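Local coordinates for protein fructuronate-tagaturonate epimerase UxaE from Cohnella laeviribosi in complex with 1 glycerol (PDB 6IL9) that interconverts the uronate sugars fructuronate and tagaturonate by epimerisation, on a TIM-barrel scaffold that holds a zinc ion, at residues Ala320-Glu325 against Phe352-Arg357; Ala92-Gly97 against Ser478-His483. All blocks are in the same frame, centred on the assembly; numbering follows the deposited sequence.

Contact 1. Residues Ala320-Glu325 against Phe352-Arg357; sequences AQFERE and FALVGR
Glu323 and Leu354 carry this contact, their chains set nearly square to each other between two nearly parallel helices (15° between segment axes, 10.7 Å at closest). Take Glu323 outward from its backbone. CB lies 4.1 Å from Leu354 CD1; CG, anti to the backbone N (chi1 175°), meets the other methyl, CD2. The extended chain then carries CD over that same methyl, 3.5 Å from Leu354 CD2, and OE1 takes a hydrogen bond from a water that in turn accepts one from Arg357 NH2, 3.2 Å away. OE2 forms a long salt bridge to Arg357 NH1 at 3.6 Å, the carboxylate and guanidinium planes perpendicular; its stronger partner is the hydroxyl of Tyr358. Replacing Glu323 by alanine is likely to leave Arg357 without its carboxylate mate and to uncover the CD2 methyl of Leu354. On the buried side, Leu354 CD1 lies 4.1 Å from Phe322 CD2, at the ring edge, while Phe305 and Tyr315 pack on that aromatic. Helices 319-336 and 349-358 follow successive strands of the TIM barrel and pack side by side in its outer layer. With no direct hydrogen bond across, the pairing rests on apolar packing inside and a loose, water-bridged ion pair outside.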
ATOM      1  N   ALA A 320      -4.510  -3.506 -25.632  1.00 18.89           N
ATOM      2  CA  ALA A 320      -4.903  -2.415 -26.517  1.00 20.05           C
ATOM      3  C   ALA A 320      -6.157  -1.724 -26.000  1.00 18.61           C
ATOM      4  O   ALA A 320      -6.251  -0.488 -26.026  1.00 19.49           O
ATOM      5  CB  ALA A 320      -5.120  -2.937 -27.939  1.00 20.15           C
ATOM      6  N   GLN A 321      -7.133  -2.503 -25.523  1.00 20.07           N
ATOM      7  CA  GLN A 321      -8.331  -1.905 -24.947  1.00 18.68           C
ATOM      8  C   GLN A 321      -8.003  -1.213 -23.637  1.00 18.70           C
ATOM      9  O   GLN A 321      -8.528  -0.126 -23.358  1.00 17.13           O
ATOM     10  CB  GLN A 321      -9.417  -2.965 -24.736  1.00 20.98           C
ATOM     11  CG  GLN A 321     -10.738  -2.393 -24.230  1.00 28.64           C
ATOM     12  CD  GLN A 321     -11.386  -1.443 -25.229  1.00 35.68           C
ATOM     13  OE1 GLN A 321     -11.231  -1.596 -26.450  1.00 37.76           O
ATOM     14  NE2 GLN A 321     -12.117  -0.457 -24.719  1.00 36.59           N
ATOM     15  N   PHE A 322      -7.127  -1.817 -22.825  1.00 17.38           N
ATOM     16  CA  PHE A 322      -6.686  -1.143 -21.611  1.00 17.50           C
ATOM     17  C   PHE A 322      -6.093   0.222 -21.938  1.00 16.94           C
ATOM     18  O   PHE A 322      -6.388   1.211 -21.256  1.00 15.15           O
ATOM     19  CB  PHE A 322      -5.666  -1.997 -20.851  1.00 14.50           C
ATOM     20  CG  PHE A 322      -5.033  -1.275 -19.692  1.00 15.02           C
ATOM     21  CD1 PHE A 322      -5.689  -1.196 -18.469  1.00 14.92           C
ATOM     22  CD2 PHE A 322      -3.794  -0.662 -19.831  1.00 18.10           C
ATOM     23  CE1 PHE A 322      -5.119  -0.515 -17.396  1.00 15.66           C
ATOM     24  CE2 PHE A 322      -3.219   0.029 -18.767  1.00 15.62           C
ATOM     25  CZ  PHE A 322      -3.892   0.094 -17.543  1.00 15.21           C
ATOM     26  N   GLU A 323      -5.267   0.296 -22.994  1.00 15.29           N
ATOM     27  CA  GLU A 323      -4.635   1.565 -23.344  1.00 16.13           C
ATOM     28  C   GLU A 323      -5.675   2.591 -23.783  1.00 16.03           C
ATOM     29  O   GLU A 323      -5.614   3.760 -23.377  1.00 14.39           O
ATOM     30  CB  GLU A 323      -3.585   1.365 -24.445  1.00 16.13           C
ATOM     31  CG  GLU A 323      -2.992   2.703 -24.932  1.00 16.89           C
ATOM     32  CD  GLU A 323      -1.837   2.540 -25.921  1.00 20.70           C
ATOM     33  OE1 GLU A 323      -1.503   1.388 -26.256  1.00 20.61           O
ATOM     34  OE2 GLU A 323      -1.269   3.570 -26.356  1.00 20.48           O
ATOM     35  N   ARG A 324      -6.650   2.171 -24.592  1.00 15.03           N
ATOM     36  CA  ARG A 324      -7.655   3.123 -25.068  1.00 17.08           C
ATOM     37  C   ARG A 324      -8.449   3.718 -23.913  1.00 17.56           C
ATOM     38  O   ARG A 324      -8.716   4.927 -23.895  1.00 17.63           O
ATOM     39  CB  ARG A 324      -8.600   2.454 -26.067  1.00 20.78           C
ATOM     40  CG  ARG A 324      -7.972   2.219 -27.430  1.00 22.66           C
ATOM     41  CD  ARG A 324      -9.019   1.782 -28.447  1.00 31.26           C
ATOM     42  NE  ARG A 324      -9.495   0.427 -28.193  1.00 32.98           N
ATOM     43  CZ  ARG A 324      -8.884  -0.673 -28.629  1.00 29.67           C
ATOM     44  NH1 ARG A 324      -7.770  -0.579 -29.346  1.00 33.92           N
ATOM     45  NH2 ARG A 324      -9.393  -1.866 -28.357  1.00 32.95           N
ATOM     46  N   GLU A 325      -8.824   2.893 -22.938  1.00 13.99           N
ATOM     47  CA  GLU A 325      -9.556   3.402 -21.784  1.00 14.68           C
ATOM     48  C   GLU A 325      -8.652   4.217 -20.870  1.00 17.44           C
ATOM     49  O   GLU A 325      -9.077   5.253 -20.339  1.00 16.51           O
ATOM     50  CB  GLU A 325     -10.214   2.250 -21.026  1.00 19.30           C
ATOM     51  CG  GLU A 325     -11.191   1.512 -21.934  1.00 20.48           C
ATOM     52  CD  GLU A 325     -12.298   0.800 -21.206  1.00 30.70           C
ATOM     53  OE1 GLU A 325     -12.303   0.811 -19.958  1.00 30.45           O
ATOM     54  OE2 GLU A 325     -13.171   0.230 -21.903  1.00 33.35           O
ATOM     55  N   PHE A 352       2.910  -0.635 -16.983  1.00 14.52           N
ATOM     56  CA  PHE A 352       3.609   0.454 -16.307  1.00 14.72           C
ATOM     57  C   PHE A 352       4.040   1.548 -17.269  1.00 16.19           C
ATOM     58  O   PHE A 352       3.892   2.736 -16.963  1.00 15.34           O
ATOM     59  CB  PHE A 352       4.813  -0.084 -15.558  1.00 15.36           C
ATOM     60  CG  PHE A 352       4.462  -0.840 -14.314  1.00 14.62           C
ATOM     61  CD1 PHE A 352       3.257  -0.629 -13.667  1.00 14.92           C
ATOM     62  CD2 PHE A 352       5.348  -1.754 -13.791  1.00 14.08           C
ATOM     63  CE1 PHE A 352       2.945  -1.331 -12.513  1.00 16.57           C
ATOM     64  CE2 PHE A 352       5.043  -2.461 -12.639  1.00 15.39           C
ATOM     65  CZ  PHE A 352       3.855  -2.256 -12.001  1.00 14.39           C
ATOM     66  N   ALA A 353       4.600   1.187 -18.429  1.00 15.03           N
ATOM     67  CA  ALA A 353       5.026   2.234 -19.350  1.00 16.27           C
ATOM     68  C   ALA A 353       3.831   3.045 -19.835  1.00 16.26           C
ATOM     69  O   ALA A 353       3.910   4.278 -19.966  1.00 16.51           O
ATOM     70  CB  ALA A 353       5.786   1.628 -20.531  1.00 17.28           C
ATOM     71  N   LEU A 354       2.714   2.367 -20.101  1.00 14.56           N
ATOM     72  CA  LEU A 354       1.493   3.060 -20.488  1.00 13.98           C
ATOM     73  C   LEU A 354       1.041   4.021 -19.398  1.00 13.75           C
ATOM     74  O   LEU A 354       0.659   5.164 -19.679  1.00 14.08           O
ATOM     75  CB  LEU A 354       0.387   2.039 -20.783  1.00 14.96           C
ATOM     76  CG  LEU A 354       0.568   1.193 -22.045  1.00 15.09           C
ATOM     77  CD1 LEU A 354      -0.487   0.095 -22.079  1.00 16.66           C
ATOM     78  CD2 LEU A 354       0.463   2.049 -23.291  1.00 22.39           C
ATOM     79  N   VAL A 355       1.046   3.566 -18.147  1.00 14.07           N
ATOM     80  CA  VAL A 355       0.599   4.435 -17.060  1.00 12.85           C
ATOM     81  C   VAL A 355       1.494   5.664 -16.976  1.00 15.32           C
ATOM     82  O   VAL A 355       1.014   6.796 -16.867  1.00 15.08           O
ATOM     83  CB  VAL A 355       0.565   3.669 -15.728  1.00 14.16           C
ATOM     84  CG1 VAL A 355       0.423   4.643 -14.556  1.00 13.64           C
ATOM     85  CG2 VAL A 355      -0.601   2.679 -15.739  1.00 13.79           C
ATOM     86  N   GLY A 356       2.808   5.454 -17.038  1.00 15.42           N
ATOM     87  CA  GLY A 356       3.728   6.574 -16.964  1.00 15.77           C
ATOM     88  C   GLY A 356       3.537   7.548 -18.112  1.00 16.43           C
ATOM     89  O   GLY A 356       3.555   8.764 -17.916  1.00 16.83           O
ATOM     90  N   ARG A 357       3.335   7.024 -19.322  1.00 14.90           N
ATOM     91  CA  ARG A 357       3.194   7.888 -20.485  1.00 14.53           C
ATOM     92  C   ARG A 357       1.897   8.693 -20.429  1.00 14.83           C
ATOM     93  O   ARG A 357       1.909   9.913 -20.625  1.00 17.07           O
ATOM     94  CB  ARG A 357       3.262   7.055 -21.766  1.00 19.81           C
ATOM     95  CG  ARG A 357       3.493   7.892 -23.004  1.00 28.11           C
ATOM     96  CD  ARG A 357       2.669   7.434 -24.189  1.00 31.96           C
ATOM     97  NE  ARG A 357       2.791   6.007 -24.466  1.00 29.98           N
ATOM     98  CZ  ARG A 357       2.114   5.389 -25.432  1.00 37.12           C
ATOM     99  NH1 ARG A 357       1.293   6.089 -26.210  1.00 36.75           N
ATOM    100  NH2 ARG A 357       2.261   4.084 -25.630  1.00 33.53           N
TER
HETATM  101  O   HOH W   1       1.220   1.364 -27.051  1.00 34.25           O

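Contact 2. Residues Ala92-Gly97 against Ser478-His483; sequences ATIGLG and SHIGKH
Ile94 is the first residue of strand 93-96 to meet helix 469-487: its CD1 stops 4.3 Å from Ile480 CG2, an approach at the loose end of van der Waals packing. The strand is the first of the eight parallel strands of the TIM barrel and closes the ring by pairing with the last, 363-367, through backbone bonds of Thr93 to Phe363 and Gly95 to Val365; Thr93 OG1 adds hydrogen bonds to His364 ND1 and Lys339 NZ. Helix 469-487, near the end of the chain, thus comes back to the strand that opens the barrel. Leu96 makes the nearer approach, CD2 to Ile480 CG2 at 3.9 Å, the two side chains running antiparallel past one another. Ile480 offers this one methyl to both strand residues because CG2 stands anti to its backbone N, while CG1 lies beside that N (chi1 -57°). Thr110, Thr370 and Asn371 also touch Ile480, and His107 and Val111 pack on Leu96. Within the helix segment, His483 ND1 donates to His479 O at 2.8 Å; the oxygen sits in the imidazole plane, although the donor stands 37° out of the carbonyl plane. His483 CE1 lies over one face of the His479 ring, toward its rim, and His483 NE2 is bonded to the backbone N of Asp347.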
ATOM      1  N   ALA A  92       4.780  12.218  -8.433  1.00 17.41           N
ATOM      2  CA  ALA A  92       4.641  10.766  -8.452  1.00 17.50           C
ATOM      3  C   ALA A  92       4.753  10.203  -7.038  1.00 14.92           C
ATOM      4  O   ALA A  92       5.573  10.659  -6.242  1.00 16.55           O
ATOM      5  CB  ALA A  92       5.715  10.145  -9.341  1.00 20.85           C
ATOM      6  N   THR A  93       3.911   9.215  -6.726  1.00 16.57           N
ATOM      7  CA  THR A  93       3.967   8.530  -5.439  1.00 15.41           C
ATOM      8  C   THR A  93       3.867   7.027  -5.668  1.00 13.98           C
ATOM      9  O   THR A  93       3.226   6.561  -6.616  1.00 15.00           O
ATOM     10  CB  THR A  93       2.836   8.996  -4.467  1.00 13.65           C
ATOM     11  OG1 THR A  93       1.564   8.954  -5.136  1.00 14.63           O
ATOM     12  CG2 THR A  93       3.081  10.440  -3.951  1.00 15.38           C
ATOM     13  N   ILE A  94       4.524   6.258  -4.805  1.00 14.06           N
ATOM     14  CA  ILE A  94       4.386   4.807  -4.851  1.00 13.51           C
ATOM     15  C   ILE A  94       4.026   4.324  -3.456  1.00 15.08           C
ATOM     16  O   ILE A  94       4.646   4.741  -2.470  1.00 15.90           O
ATOM     17  CB  ILE A  94       5.652   4.106  -5.381  1.00 17.58           C
ATOM     18  CG1 ILE A  94       5.418   2.594  -5.372  1.00 17.48           C
ATOM     19  CG2 ILE A  94       6.903   4.505  -4.580  1.00 15.98           C
ATOM     20  CD1 ILE A  94       6.336   1.802  -6.290  1.00 20.82           C
ATOM     21  N   GLY A  95       3.007   3.470  -3.375  1.00 16.63           N
ATOM     22  CA  GLY A  95       2.622   2.879  -2.107  1.00 15.14           C
ATOM     23  C   GLY A  95       3.454   1.637  -1.878  1.00 15.81           C
ATOM     24  O   GLY A  95       3.485   0.740  -2.726  1.00 15.09           O
ATOM     25  N   LEU A  96       4.165   1.590  -0.764  1.00 15.92           N
ATOM     26  CA  LEU A  96       5.114   0.517  -0.485  1.00 16.93           C
ATOM     27  C   LEU A  96       4.642  -0.217   0.772  1.00 15.86           C
ATOM     28  O   LEU A  96       5.246  -0.104   1.850  1.00 17.90           O
ATOM     29  CB  LEU A  96       6.534   1.096  -0.354  1.00 17.33           C
ATOM     30  CG  LEU A  96       7.075   1.633  -1.695  1.00 17.16           C
ATOM     31  CD1 LEU A  96       8.314   2.521  -1.513  1.00 19.21           C
ATOM     32  CD2 LEU A  96       7.350   0.486  -2.697  1.00 19.83           C
ATOM     33  N   GLY A  97       3.559  -0.974   0.617  1.00 15.85           N
ATOM     34  CA  GLY A  97       2.983  -1.691   1.743  1.00 15.91           C
ATOM     35  C   GLY A  97       3.908  -2.779   2.263  1.00 16.45           C
ATOM     36  O   GLY A  97       4.583  -3.477   1.501  1.00 17.96           O
ATOM     37  N   SER A 478      16.092  -4.475  -6.370  1.00 17.61           N
ATOM     38  CA  SER A 478      16.015  -4.963  -7.742  1.00 16.78           C
ATOM     39  C   SER A 478      14.571  -5.030  -8.217  1.00 15.48           C
ATOM     40  O   SER A 478      14.245  -4.615  -9.337  1.00 17.62           O
ATOM     41  CB  SER A 478      16.671  -6.343  -7.827  1.00 21.53           C
ATOM     42  OG  SER A 478      16.461  -6.918  -9.103  1.00 27.75           O
ATOM     43  N   HIS A 479      13.695  -5.562  -7.375  1.00 16.70           N
ATOM     44  CA  HIS A 479      12.320  -5.838  -7.763  1.00 16.48           C
ATOM     45  C   HIS A 479      11.488  -4.560  -7.830  1.00 16.47           C
ATOM     46  O   HIS A 479      10.813  -4.305  -8.830  1.00 15.90           O
ATOM     47  CB  HIS A 479      11.721  -6.833  -6.771  1.00 19.25           C
ATOM     48  CG  HIS A 479      10.339  -7.277  -7.112  1.00 20.57           C
ATOM     49  ND1 HIS A 479      10.052  -8.030  -8.231  1.00 23.07           N
ATOM     50  CD2 HIS A 479       9.163  -7.087  -6.471  1.00 23.53           C
ATOM     51  CE1 HIS A 479       8.754  -8.273  -8.270  1.00 19.44           C
ATOM     52  NE2 HIS A 479       8.194  -7.716  -7.212  1.00 23.45           N
ATOM     53  N   ILE A 480      11.498  -3.757  -6.765  1.00 14.25           N
ATOM     54  CA  ILE A 480      10.792  -2.476  -6.840  1.00 14.51           C
ATOM     55  C   ILE A 480      11.489  -1.536  -7.822  1.00 15.69           C
ATOM     56  O   ILE A 480      10.833  -0.729  -8.498  1.00 16.66           O
ATOM     57  CB  ILE A 480      10.656  -1.866  -5.430  1.00 14.82           C
ATOM     58  CG1 ILE A 480       9.929  -2.854  -4.519  1.00 17.72           C
ATOM     59  CG2 ILE A 480       9.891  -0.522  -5.458  1.00 15.29           C
ATOM     60  CD1 ILE A 480       8.554  -3.253  -5.018  1.00 20.96           C
ATOM     61  N   GLY A 481      12.820  -1.628  -7.931  1.00 16.39           N
ATOM     62  CA  GLY A 481      13.517  -0.823  -8.919  1.00 19.42           C
ATOM     63  C   GLY A 481      12.990  -1.065 -10.321  1.00 17.59           C
ATOM     64  O   GLY A 481      12.830  -0.130 -11.104  1.00 17.74           O
ATOM     65  N   LYS A 482      12.708  -2.323 -10.650  1.00 15.96           N
ATOM     66  CA  LYS A 482      12.168  -2.638 -11.972  1.00 16.82           C
ATOM     67  C   LYS A 482      10.797  -2.004 -12.180  1.00 17.27           C
ATOM     68  O   LYS A 482      10.465  -1.575 -13.293  1.00 17.33           O
ATOM     69  CB  LYS A 482      12.087  -4.152 -12.150  1.00 18.77           C
ATOM     70  CG  LYS A 482      11.327  -4.572 -13.383  1.00 20.35           C
ATOM     71  CD  LYS A 482      11.385  -6.075 -13.560  1.00 22.13           C
ATOM     72  CE  LYS A 482      10.668  -6.472 -14.839  1.00 25.44           C
ATOM     73  NZ  LYS A 482      10.884  -7.913 -15.153  1.00 31.63           N
ATOM     74  N   HIS A 483       9.975  -1.959 -11.127  1.00 15.51           N
ATOM     75  CA  HIS A 483       8.695  -1.256 -11.214  1.00 14.82           C
ATOM     76  C   HIS A 483       8.911   0.210 -11.563  1.00 14.64           C
ATOM     77  O   HIS A 483       8.262   0.754 -12.465  1.00 15.13           O
ATOM     78  CB  HIS A 483       7.934  -1.348  -9.883  1.00 16.26           C
ATOM     79  CG  HIS A 483       7.344  -2.696  -9.592  1.00 15.22           C
ATOM     80  ND1 HIS A 483       8.107  -3.798  -9.273  1.00 16.34           N
ATOM     81  CD2 HIS A 483       6.053  -3.101  -9.531  1.00 16.22           C
ATOM     82  CE1 HIS A 483       7.311  -4.830  -9.040  1.00 16.18           C
ATOM     83  NE2 HIS A 483       6.060  -4.433  -9.190  1.00 17.10           N
TER

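Contacts 1 and 2 lie with their centres 18 Å apart and meet directly through aromatic rings: Phe352 CE2 comes within 3.3 Å of His483 CD2, the ring planes at about 45°. Phe352 points away from segment 320-325, so helix 349-358 meets helix 319-336 on one side and helix 469-487 on another, where Leu486 and Leu487 also touch this phenylalanine. Contact 2 is the more deeply buried, and its Ile94 side chain is about 9 Å from the bound glycerol and about 14 Å from the zinc ion held by His161, Asp273 and His343. In contact 1, the Phe322 side chain is about 14 Å from both ligands.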